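Long-range contacts in vanadium-dependent bromoperoxidase (Corallina officinalis, PDB 1QHB), which catalyses the halogenation of organic substrates with bromide and hydrogen peroxide, using bound vanadate in a dodecamer whose subunits each also bind calcium: residues L237-I242 with D507-V512; P229-G234 with L534-D539; E39-R44 with P51-S56; E154-M159 with D432-E437. All blocks are in the same frame, centred on the assembly; numbering follows the deposited sequence.

Contact 1 of 4, residues L237-I242 with D507-V512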
# COMPACT_ATOMS: atom_id res chain seq x y z
N LEU A 237 9.04 47.37 -34.52
CA LEU A 237 7.85 47.09 -33.75
C LEU A 237 6.96 46.04 -34.39
O LEU A 237 6.69 45.95 -35.59
CB LEU A 237 7.01 48.34 -33.51
CG LEU A 237 7.69 49.43 -32.66
CD1 LEU A 237 6.92 50.73 -32.79
CD2 LEU A 237 7.80 49.06 -31.19
N SER A 238 6.51 45.15 -33.49
CA SER A 238 5.66 44.06 -33.90
C SER A 238 4.43 44.70 -34.47
O SER A 238 3.90 45.66 -33.86
CB SER A 238 5.30 43.22 -32.64
OG SER A 238 4.26 42.29 -32.99
N GLN A 239 3.80 44.10 -35.49
CA GLN A 239 2.55 44.64 -35.99
C GLN A 239 1.51 44.68 -34.88
O GLN A 239 0.60 45.51 -34.84
CB GLN A 239 1.97 43.73 -37.11
CG GLN A 239 2.88 43.65 -38.35
CD GLN A 239 3.03 45.05 -38.96
OE1 GLN A 239 2.05 45.64 -39.44
NE2 GLN A 239 4.26 45.54 -38.86
N PHE A 240 1.56 43.75 -33.94
CA PHE A 240 0.54 43.59 -32.91
C PHE A 240 0.50 44.66 -31.84
O PHE A 240 -0.49 44.67 -31.05
CB PHE A 240 0.72 42.19 -32.24
CG PHE A 240 0.49 41.05 -33.22
CD1 PHE A 240 -0.65 40.96 -33.98
CD2 PHE A 240 1.44 40.07 -33.37
CE1 PHE A 240 -0.85 39.88 -34.83
CE2 PHE A 240 1.27 39.02 -34.25
CZ PHE A 240 0.13 38.92 -34.98
N ILE A 241 1.50 45.52 -31.78
CA ILE A 241 1.49 46.63 -30.82
C ILE A 241 1.18 47.96 -31.49
O ILE A 241 1.10 48.98 -30.78
CB ILE A 241 2.79 46.64 -30.00
CG1 ILE A 241 2.57 47.21 -28.58
CG2 ILE A 241 3.99 47.23 -30.69
CD1 ILE A 241 3.78 47.09 -27.73
N ILE A 242 0.90 48.00 -32.79
CA ILE A 242 0.55 49.22 -33.48
C ILE A 242 -0.69 49.08 -34.35
O ILE A 242 -1.37 50.10 -34.53
CB ILE A 242 1.62 49.78 -34.43
CG1 ILE A 242 2.12 48.72 -35.42
CG2 ILE A 242 2.74 50.43 -33.65
CD1 ILE A 242 3.11 49.28 -36.43
N ASP A 507 0.55 39.53 -44.86
CA ASP A 507 0.94 40.22 -46.07
C ASP A 507 0.93 41.75 -46.02
O ASP A 507 1.57 42.36 -46.87
CB ASP A 507 0.01 39.77 -47.22
CG ASP A 507 0.10 38.28 -47.45
OD1 ASP A 507 1.23 37.75 -47.49
OD2 ASP A 507 -0.97 37.64 -47.57
N GLN A 508 0.23 42.37 -45.09
CA GLN A 508 0.17 43.82 -44.95
C GLN A 508 1.10 44.24 -43.81
O GLN A 508 0.92 43.79 -42.67
CB GLN A 508 -1.22 44.30 -44.62
CG GLN A 508 -2.35 44.10 -45.61
CD GLN A 508 -3.61 44.78 -45.08
OE1 GLN A 508 -4.16 44.42 -44.04
NE2 GLN A 508 -4.07 45.79 -45.81
N VAL A 509 2.14 44.97 -44.12
CA VAL A 509 3.13 45.40 -43.16
C VAL A 509 3.05 46.90 -42.99
O VAL A 509 3.15 47.63 -43.96
CB VAL A 509 4.56 44.99 -43.54
CG1 VAL A 509 5.52 45.18 -42.37
CG2 VAL A 509 4.62 43.51 -43.94
N PHE A 510 2.82 47.34 -41.75
CA PHE A 510 2.70 48.74 -41.44
C PHE A 510 3.78 49.23 -40.51
O PHE A 510 4.35 48.45 -39.78
CB PHE A 510 1.36 49.00 -40.74
CG PHE A 510 0.19 48.82 -41.65
CD1 PHE A 510 -0.15 49.80 -42.57
CD2 PHE A 510 -0.52 47.64 -41.62
CE1 PHE A 510 -1.22 49.59 -43.44
CE2 PHE A 510 -1.58 47.43 -42.47
CZ PHE A 510 -1.94 48.40 -43.38
N GLU A 511 4.04 50.49 -40.51
CA GLU A 511 4.97 51.17 -39.60
C GLU A 511 4.31 52.51 -39.21
O GLU A 511 3.36 52.91 -39.90
CB GLU A 511 6.28 51.47 -40.25
CG GLU A 511 7.24 50.31 -40.41
CD GLU A 511 8.44 50.74 -41.26
OE1 GLU A 511 9.13 51.65 -40.75
OE2 GLU A 511 8.66 50.19 -42.36
N VAL A 512 4.92 53.21 -38.27
CA VAL A 512 4.36 54.51 -37.86
C VAL A 512 5.01 55.56 -38.78
O VAL A 512 6.20 55.57 -39.04
CB VAL A 512 4.61 54.78 -36.37
CG1 VAL A 512 4.17 56.17 -35.93
CG2 VAL A 512 3.90 53.77 -35.45
O HOH W 1 -0.09 44.12 -40.21

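Contact 2 of 4, residues P229-G234 with L534-D539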
# COMPACT_ATOMS: atom_id res chain seq x y z
N PRO A 229 13.83 34.46 -33.01
CA PRO A 229 13.63 34.33 -34.43
C PRO A 229 12.44 35.19 -34.84
O PRO A 229 11.36 35.00 -34.26
CB PRO A 229 13.35 32.84 -34.68
CG PRO A 229 13.79 32.18 -33.44
CD PRO A 229 13.81 33.15 -32.29
N GLY A 230 12.68 36.07 -35.80
CA GLY A 230 11.54 36.91 -36.26
C GLY A 230 11.78 38.36 -35.84
O GLY A 230 11.35 39.27 -36.58
N SER A 231 12.44 38.60 -34.71
CA SER A 231 12.71 39.95 -34.26
C SER A 231 13.60 40.79 -35.17
O SER A 231 13.45 42.03 -35.17
CB SER A 231 13.40 39.95 -32.87
OG SER A 231 12.38 39.59 -31.94
N GLU A 232 14.49 40.16 -35.92
CA GLU A 232 15.35 40.90 -36.84
C GLU A 232 14.84 41.06 -38.24
O GLU A 232 15.51 41.69 -39.04
CB GLU A 232 16.77 40.27 -36.81
CG GLU A 232 17.36 40.73 -35.47
CD GLU A 232 18.70 40.21 -35.05
OE1 GLU A 232 19.61 40.05 -35.88
OE2 GLU A 232 18.89 39.97 -33.84
N VAL A 233 13.62 40.61 -38.51
CA VAL A 233 13.06 40.74 -39.84
C VAL A 233 12.11 41.90 -39.90
O VAL A 233 11.18 41.89 -39.08
CB VAL A 233 12.25 39.46 -40.21
CG1 VAL A 233 11.63 39.60 -41.61
CG2 VAL A 233 13.15 38.23 -40.17
N GLY A 234 12.24 42.84 -40.81
CA GLY A 234 11.18 43.85 -40.92
C GLY A 234 11.34 44.94 -39.87
O GLY A 234 12.38 45.19 -39.26
N LEU A 534 4.98 37.42 -33.16
CA LEU A 534 4.65 37.18 -31.73
C LEU A 534 5.94 37.14 -30.95
O LEU A 534 6.10 37.74 -29.88
CB LEU A 534 3.87 35.89 -31.54
CG LEU A 534 2.40 35.91 -31.96
CD1 LEU A 534 1.82 34.47 -31.94
CD2 LEU A 534 1.58 36.82 -31.06
N ASN A 535 6.98 36.50 -31.54
CA ASN A 535 8.30 36.51 -30.95
C ASN A 535 8.80 37.95 -30.89
O ASN A 535 9.36 38.42 -29.90
CB ASN A 535 9.34 35.66 -31.72
CG ASN A 535 9.15 34.17 -31.62
OD1 ASN A 535 8.40 33.61 -30.81
ND2 ASN A 535 9.86 33.42 -32.47
N LYS A 536 8.60 38.73 -31.96
CA LYS A 536 9.02 40.15 -31.95
C LYS A 536 8.37 40.95 -30.82
O LYS A 536 8.98 41.80 -30.18
CB LYS A 536 8.64 40.77 -33.32
CG LYS A 536 9.19 42.20 -33.42
CD LYS A 536 8.92 42.87 -34.75
CE LYS A 536 9.72 42.23 -35.89
NZ LYS A 536 9.23 42.60 -37.24
N LEU A 537 7.06 40.74 -30.62
CA LEU A 537 6.28 41.39 -29.59
C LEU A 537 6.82 41.05 -28.18
O LEU A 537 7.02 41.94 -27.32
CB LEU A 537 4.83 40.92 -29.70
CG LEU A 537 3.82 41.48 -28.67
CD1 LEU A 537 3.68 42.98 -28.83
CD2 LEU A 537 2.45 40.82 -28.84
N ALA A 538 7.13 39.78 -27.96
CA ALA A 538 7.79 39.39 -26.70
C ALA A 538 9.08 40.15 -26.53
O ALA A 538 9.34 40.72 -25.48
CB ALA A 538 8.08 37.88 -26.67
N ASP A 539 9.88 40.19 -27.63
CA ASP A 539 11.13 40.96 -27.54
C ASP A 539 10.85 42.45 -27.33
O ASP A 539 11.64 43.08 -26.62
CB ASP A 539 12.00 40.71 -28.77
CG ASP A 539 13.08 39.68 -28.62
OD1 ASP A 539 13.55 39.41 -27.47
OD2 ASP A 539 13.52 39.10 -29.66

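Contact 3 of 4, residues E39-R44 with P51-S56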
# COMPACT_ATOMS: atom_id res chain seq x y z
N GLU A 39 29.05 36.17 -6.93
CA GLU A 39 29.38 37.54 -6.59
C GLU A 39 28.94 37.96 -5.21
O GLU A 39 29.54 38.83 -4.56
CB GLU A 39 28.69 38.53 -7.55
CG GLU A 39 29.65 38.90 -8.66
CD GLU A 39 29.00 39.85 -9.65
OE1 GLU A 39 27.79 39.78 -9.86
OE2 GLU A 39 29.81 40.62 -10.18
N GLU A 40 27.83 37.36 -4.80
CA GLU A 40 27.19 37.78 -3.58
C GLU A 40 28.13 38.07 -2.43
O GLU A 40 27.97 39.08 -1.72
CB GLU A 40 26.10 36.79 -3.23
CG GLU A 40 25.23 37.30 -2.09
CD GLU A 40 23.84 36.76 -2.05
OE1 GLU A 40 23.03 37.03 -2.97
OE2 GLU A 40 23.52 36.06 -1.05
N LEU A 41 28.98 37.12 -2.09
CA LEU A 41 29.88 37.27 -0.96
C LEU A 41 31.30 37.53 -1.40
O LEU A 41 32.13 37.59 -0.47
CB LEU A 41 29.92 35.97 -0.11
CG LEU A 41 28.59 35.59 0.54
CD1 LEU A 41 28.69 34.20 1.17
CD2 LEU A 41 28.20 36.64 1.56
N LEU A 42 31.51 37.62 -2.71
CA LEU A 42 32.87 37.88 -3.21
C LEU A 42 33.39 39.24 -2.78
O LEU A 42 34.51 39.32 -2.27
CB LEU A 42 32.88 37.72 -4.75
CG LEU A 42 34.21 37.94 -5.48
CD1 LEU A 42 35.29 36.98 -5.05
CD2 LEU A 42 34.06 37.85 -7.00
N TYR A 43 32.69 40.33 -3.04
CA TYR A 43 33.21 41.68 -2.84
C TYR A 43 33.26 42.03 -1.36
O TYR A 43 32.34 41.78 -0.57
CB TYR A 43 32.44 42.76 -3.65
CG TYR A 43 32.34 42.33 -5.11
CD1 TYR A 43 33.48 42.09 -5.87
CD2 TYR A 43 31.11 42.08 -5.68
CE1 TYR A 43 33.38 41.66 -7.19
CE2 TYR A 43 31.01 41.68 -7.02
CZ TYR A 43 32.14 41.48 -7.76
OH TYR A 43 32.03 41.06 -9.07
N ARG A 44 34.48 42.44 -0.93
CA ARG A 44 34.62 42.74 0.49
C ARG A 44 34.89 44.21 0.77
O ARG A 44 35.41 44.93 -0.07
CB ARG A 44 35.80 41.97 1.09
CG ARG A 44 35.93 40.52 0.59
CD ARG A 44 34.69 39.71 0.97
NE ARG A 44 34.63 39.46 2.42
CZ ARG A 44 33.94 38.45 2.95
NH1 ARG A 44 33.22 37.60 2.19
NH2 ARG A 44 33.94 38.22 4.26
N PRO A 51 31.65 41.27 3.79
CA PRO A 51 31.10 41.33 2.45
C PRO A 51 30.44 42.69 2.32
O PRO A 51 29.76 43.16 3.25
CB PRO A 51 30.16 40.14 2.36
CG PRO A 51 29.83 39.75 3.76
CD PRO A 51 30.97 40.21 4.64
N SER A 52 30.64 43.34 1.16
CA SER A 52 30.05 44.66 0.98
C SER A 52 28.72 44.61 0.23
O SER A 52 27.96 45.60 0.25
CB SER A 52 31.04 45.51 0.18
OG SER A 52 31.25 44.84 -1.10
N PHE A 53 28.46 43.53 -0.49
CA PHE A 53 27.24 43.31 -1.24
C PHE A 53 27.02 44.31 -2.36
O PHE A 53 25.87 44.46 -2.75
CB PHE A 53 26.05 43.34 -0.27
CG PHE A 53 26.09 42.15 0.66
CD1 PHE A 53 26.07 40.85 0.18
CD2 PHE A 53 26.20 42.37 2.02
CE1 PHE A 53 26.17 39.75 1.03
CE2 PHE A 53 26.28 41.28 2.90
CZ PHE A 53 26.27 39.98 2.39
N ILE A 54 28.07 44.88 -3.00
CA ILE A 54 27.90 45.85 -4.05
C ILE A 54 27.35 45.28 -5.35
O ILE A 54 26.96 46.05 -6.25
CB ILE A 54 29.23 46.60 -4.39
CG1 ILE A 54 30.33 45.68 -4.88
CG2 ILE A 54 29.74 47.43 -3.18
CD1 ILE A 54 31.61 46.34 -5.33
N GLY A 55 27.40 43.94 -5.53
CA GLY A 55 26.94 43.40 -6.84
C GLY A 55 25.56 42.77 -6.61
O GLY A 55 25.07 42.09 -7.51
N SER A 56 24.96 43.06 -5.46
CA SER A 56 23.69 42.49 -5.10
C SER A 56 22.54 43.49 -5.00
O SER A 56 22.74 44.67 -4.71
CB SER A 56 23.78 41.82 -3.68
OG SER A 56 24.80 40.81 -3.76
O HOH W 2 27.77 41.46 -4.14
O HOH W 3 25.14 39.62 -8.77
O HOH W 4 23.71 38.76 -5.03
O HOH W 5 29.76 41.24 -1.15

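Contact 4 of 4, residues E154-M159 with D432-E437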
# COMPACT_ATOMS: atom_id res chain seq x y z
N GLU A 154 30.74 40.73 -20.93
CA GLU A 154 29.31 40.76 -21.10
C GLU A 154 28.58 41.95 -20.45
O GLU A 154 27.71 42.65 -21.00
CB GLU A 154 28.64 39.50 -20.60
CG GLU A 154 27.19 39.40 -21.10
CD GLU A 154 26.56 38.03 -20.90
OE1 GLU A 154 27.20 37.17 -20.26
OE2 GLU A 154 25.45 37.89 -21.41
N LEU A 155 28.91 42.21 -19.17
CA LEU A 155 28.25 43.27 -18.41
C LEU A 155 28.66 44.62 -18.97
O LEU A 155 27.87 45.58 -19.09
CB LEU A 155 28.62 43.09 -16.93
CG LEU A 155 28.02 43.98 -15.85
CD1 LEU A 155 28.80 45.28 -15.75
CD2 LEU A 155 26.56 44.32 -16.10
N ILE A 156 29.95 44.72 -19.34
CA ILE A 156 30.44 45.95 -19.95
C ILE A 156 29.58 46.29 -21.17
O ILE A 156 29.06 47.42 -21.28
CB ILE A 156 31.92 45.83 -20.33
CG1 ILE A 156 32.77 45.70 -19.06
CG2 ILE A 156 32.34 47.05 -21.15
CD1 ILE A 156 34.17 45.24 -19.38
N ALA A 157 29.43 45.33 -22.08
CA ALA A 157 28.56 45.54 -23.23
C ALA A 157 27.11 45.79 -22.84
O ALA A 157 26.44 46.48 -23.58
CB ALA A 157 28.56 44.28 -24.12
N GLU A 158 26.52 45.14 -21.85
CA GLU A 158 25.16 45.36 -21.43
C GLU A 158 25.01 46.80 -20.93
O GLU A 158 23.96 47.40 -21.24
CB GLU A 158 24.80 44.40 -20.28
CG GLU A 158 24.54 42.98 -20.87
CD GLU A 158 24.05 42.00 -19.84
OE1 GLU A 158 24.25 42.17 -18.60
OE2 GLU A 158 23.41 41.01 -20.25
N MET A 159 25.96 47.28 -20.10
CA MET A 159 25.85 48.65 -19.60
C MET A 159 26.01 49.68 -20.73
O MET A 159 25.22 50.62 -20.81
CB MET A 159 26.83 48.97 -18.49
CG MET A 159 26.50 48.33 -17.16
SD MET A 159 24.82 48.66 -16.61
CE MET A 159 24.85 50.38 -16.20
N ASP A 432 36.76 49.14 -12.18
CA ASP A 432 37.69 50.03 -12.89
C ASP A 432 37.68 49.78 -14.39
O ASP A 432 37.77 50.66 -15.25
CB ASP A 432 39.13 49.74 -12.41
CG ASP A 432 39.50 50.45 -11.14
OD1 ASP A 432 38.70 51.23 -10.58
OD2 ASP A 432 40.64 50.22 -10.67
N VAL A 433 37.64 48.51 -14.77
CA VAL A 433 37.64 48.16 -16.19
C VAL A 433 36.33 48.52 -16.85
O VAL A 433 36.32 48.98 -17.98
CB VAL A 433 37.96 46.69 -16.33
CG1 VAL A 433 37.87 46.20 -17.78
CG2 VAL A 433 39.37 46.44 -15.79
N LEU A 434 35.23 48.38 -16.13
CA LEU A 434 33.91 48.77 -16.66
C LEU A 434 33.94 50.27 -16.93
O LEU A 434 33.61 50.71 -18.04
CB LEU A 434 32.87 48.33 -15.62
CG LEU A 434 31.41 48.75 -15.71
CD1 LEU A 434 30.73 48.31 -16.99
CD2 LEU A 434 30.65 48.16 -14.53
N VAL A 435 34.46 51.07 -15.99
CA VAL A 435 34.54 52.52 -16.21
C VAL A 435 35.50 52.85 -17.34
O VAL A 435 35.14 53.66 -18.21
CB VAL A 435 34.96 53.25 -14.91
CG1 VAL A 435 35.29 54.70 -15.13
CG2 VAL A 435 33.86 53.10 -13.88
N GLU A 436 36.67 52.21 -17.41
CA GLU A 436 37.61 52.57 -18.47
C GLU A 436 37.06 52.32 -19.86
O GLU A 436 37.21 53.15 -20.76
CB GLU A 436 38.91 51.79 -18.26
CG GLU A 436 39.93 52.02 -19.36
CD GLU A 436 41.02 50.95 -19.28
OE1 GLU A 436 41.68 50.88 -18.22
OE2 GLU A 436 41.19 50.19 -20.25
N GLU A 437 36.45 51.15 -20.08
CA GLU A 437 35.92 50.83 -21.39
C GLU A 437 34.71 51.63 -21.83
O GLU A 437 34.49 51.62 -23.04
CB GLU A 437 35.47 49.36 -21.44
CG GLU A 437 36.51 48.43 -20.87
CD GLU A 437 37.32 47.72 -21.93
OE1 GLU A 437 37.26 48.12 -23.11
OE2 GLU A 437 37.98 46.75 -21.51

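Contact 1 of 4, residues L237-I242 with D507-V512
Gln239 meets Phe510 through a two-point pairing, its side-chain amide bonding both the backbone N and the backbone O of that one residue. The N of Phe510 donates to Gln239 OE1 at 3.0 Å and NE2 of Gln239 returns a bond to Phe510 O at 3.1 Å, so the amide reads the strand backbone much as a neighbouring strand would. The two bonds differ in detail. NE2 meets a lone pair of Phe510 O in the carbonyl plane, with an N-H...O angle of 165°, whereas the N-H of Phe510 comes to OE1 tilted 31° from the plane of that carbonyl. OE1 takes a second proton from water 1, 2.7 Å away, and the same water donates to Gln508 O, also at 2.7 Å. A bend at chi2 (-62°) in the Gln239 chain turns the amide onto the strand.

Strand 510-512 belongs to a two-stranded antiparallel sheet: Val509 and Glu511 bond to Ser522 and Val520 on the partner side, and Gln239 serves Phe510 at the other edge. Behind the amide, Ser238 OG accepts from Phe240 N at 3.2 Å, an ST turn, and donates to Glu533 O, while Gln239 N is held by Glu533 OE1. Apolar contact is limited to Ile242, whose CG2 lies 4.0 Å from Val512 CG2; separately, Ile242 CD1 packs 3.7 Å from Phe510 O. With Phe510 N and O and Gln239 OE1 each given a partner, the chemistry implies a join made by directional bonds, one glutamine pairing with a single residue at the sheet edge.

Contact 2 of 4, residues P229-G234 with L534-D539
Ser231 OG donates to Asp539 OD2 over 2.6 Å, tying a type I beta turn, Gly230 to Val233, to the flank of helix 530-548. The oxygen uses its anti lone pair, the one turned from OD1, and Leu228 N is a second donor to it. Three helix residues share the work of holding the loop. At Lys536, NZ reaches Val233 O at 2.8 Å, nearly in line with the carbonyl bond (C=O...N 165°), and the ammonium also pairs with Glu533 and Pro235 O. Its first two torsions are extended, with CG opposite the backbone N (chi1 -174°), and a bend at chi3 brings the ammonium to the Val233 carbonyl. A leucine in its place would probably leave Val233 O and Pro235 O without this donor and the Glu533 carboxylate without its cationic mate.

Just before the turn, Asn535 ND2 donates to Pro229 O at 2.8 Å in a straight bond (166°), the acceptor lying in the plane of the amide; OD1 of the same amide bonds to Lys497 on helix 484-499. Packing is thin around these bonds. Gly230 O lies 3.4 Å from Lys536 CE. With the positive phi of Gly230, a beta carbon there would press on the preceding carbonyl O. Ser231 OG also lies against the helix backbone, 3.4 Å from Lys536 CA, and the proline ring crosses the amide of Asn535 with Pro229 CD 4.0 Å from ND2.

Contact 3 of 4, residues E39-R44 with P51-S56
Glu39 and Gly55 are linked by water 3, which donates to Glu39 OE1 and Gly55 O, where the long loop between helices 11-28 and 72-84 doubles back on itself. The fold-back is hairpin-like but carries a single beta bridge, Arg44 with Pro51, and a type I turn from Phe53 to Ser56 at the other end.

Glu40 follows: its backbone O sits 3.2 Å from Phe53 CD1, and its carboxylate pairs with Arg403. Water 5 donates to both Glu40 O and Tyr43 O and accepts from Phe53 N, bridging the segments. Leu41 lies alongside Phe53 with CD2 3.8 Å from CE1, and that methyl also touches the Pro51 ring. Tyr43 is fixed at both ends. Its OH donates to Glu39 OE2 at 2.5 Å, in the ring plane, while Ile54 crosses the ring at about a right angle with CG1 3.8 Å from Tyr43 CD2. The Tyr43 carbonyl receives Ser52 N at 2.9 Å (N-H...O 164°), the donor standing above the carbonyl plane, and a weak bond from Ser52 OG.

Arg44 curls back through bends at chi2 and chi3. NH1 donates to Leu41 O, and NH2 forms a salt bridge with Asp501 of the second subunit, so the fold-back takes part in the dodecamer. One face of the guanidinium covers the proline, with Pro51 N 3.6 Å above its plane and Pro51 CD 3.6 Å from NH2.

Contact 4 of 4, residues E154-M159 with D432-E437
Leu434 packs its two methyls against Leu155, Ile156 and Met159, the tight part of a crossing between helices 153-167 and 432-437. The short axes pass 9.9 Å apart at a signed angle of -44°, and Ile156 and Leu434 hold the point of nearest backbone approach. There Leu434 CD1 comes 3.8 Å from Ile156 CA, effectively touching the helix backbone, and Leu434 CD2 lies 3.6 Å from Leu155 CD1. The Leu434 side chain leaves its helix with CG opposite the backbone N (chi1 170°), which carries both methyls toward helix 153-167. Ile156 slides past it in the other direction, CG1 3.9 Å from Leu434 CD1, while Met159 CB lies 4.2 Å from the same methyl, Leu434 CD1. Helix 407-422 covers this side too, with Ile414 touching Leu434 and Thr410 touching Met159.

Toward the solvent the contact thins out. Ile156 CD1 reaches the exposed Val433 at CG1 with 4.1 Å between them, and Ile156 CG2 meets the aliphatic CB of Glu437 at 3.9 Å, at the foot of another exposed side chain. Shortening Ile156 to an alanine is likely to open a gap beside Leu434 and leave Val433 CG1 and Glu437 CB without the isoleucine they pack on.

Away from this interface, Glu154 and Glu158 pair with Arg213 and Arg404 respectively. Since every contact across the two helices is apolar, the chemistry implies a union fitted by shape and by burial of leucine and isoleucine, while polar ties to other parts of the chain hold helix 153-167 on its far flank.

In the fold
Contacts 1 and 2 form one neighbourhood: their centres lie about 11 Å apart, Ser238 N packs 3.5 Å from Lys536 CD, and contact 1 is nested along the chain within the loop that contact 2 closes. Contact 3 closes before either begins and lies across the chain's centre from both, its centre about 45 Å from that of contact 1. Contact 4 is nearer to it, about 18 Å between centres, without touching. Three of the contacts come within about 9 to 11 Å of residues inferred by similarity to bind vanadate: the side chain of Asp539 is about 11 Å from that of Ser483, the side chain of Met159 about 9 Å from that of Arg406, and residue Gly55 about 10 Å from the Arg406 side chain.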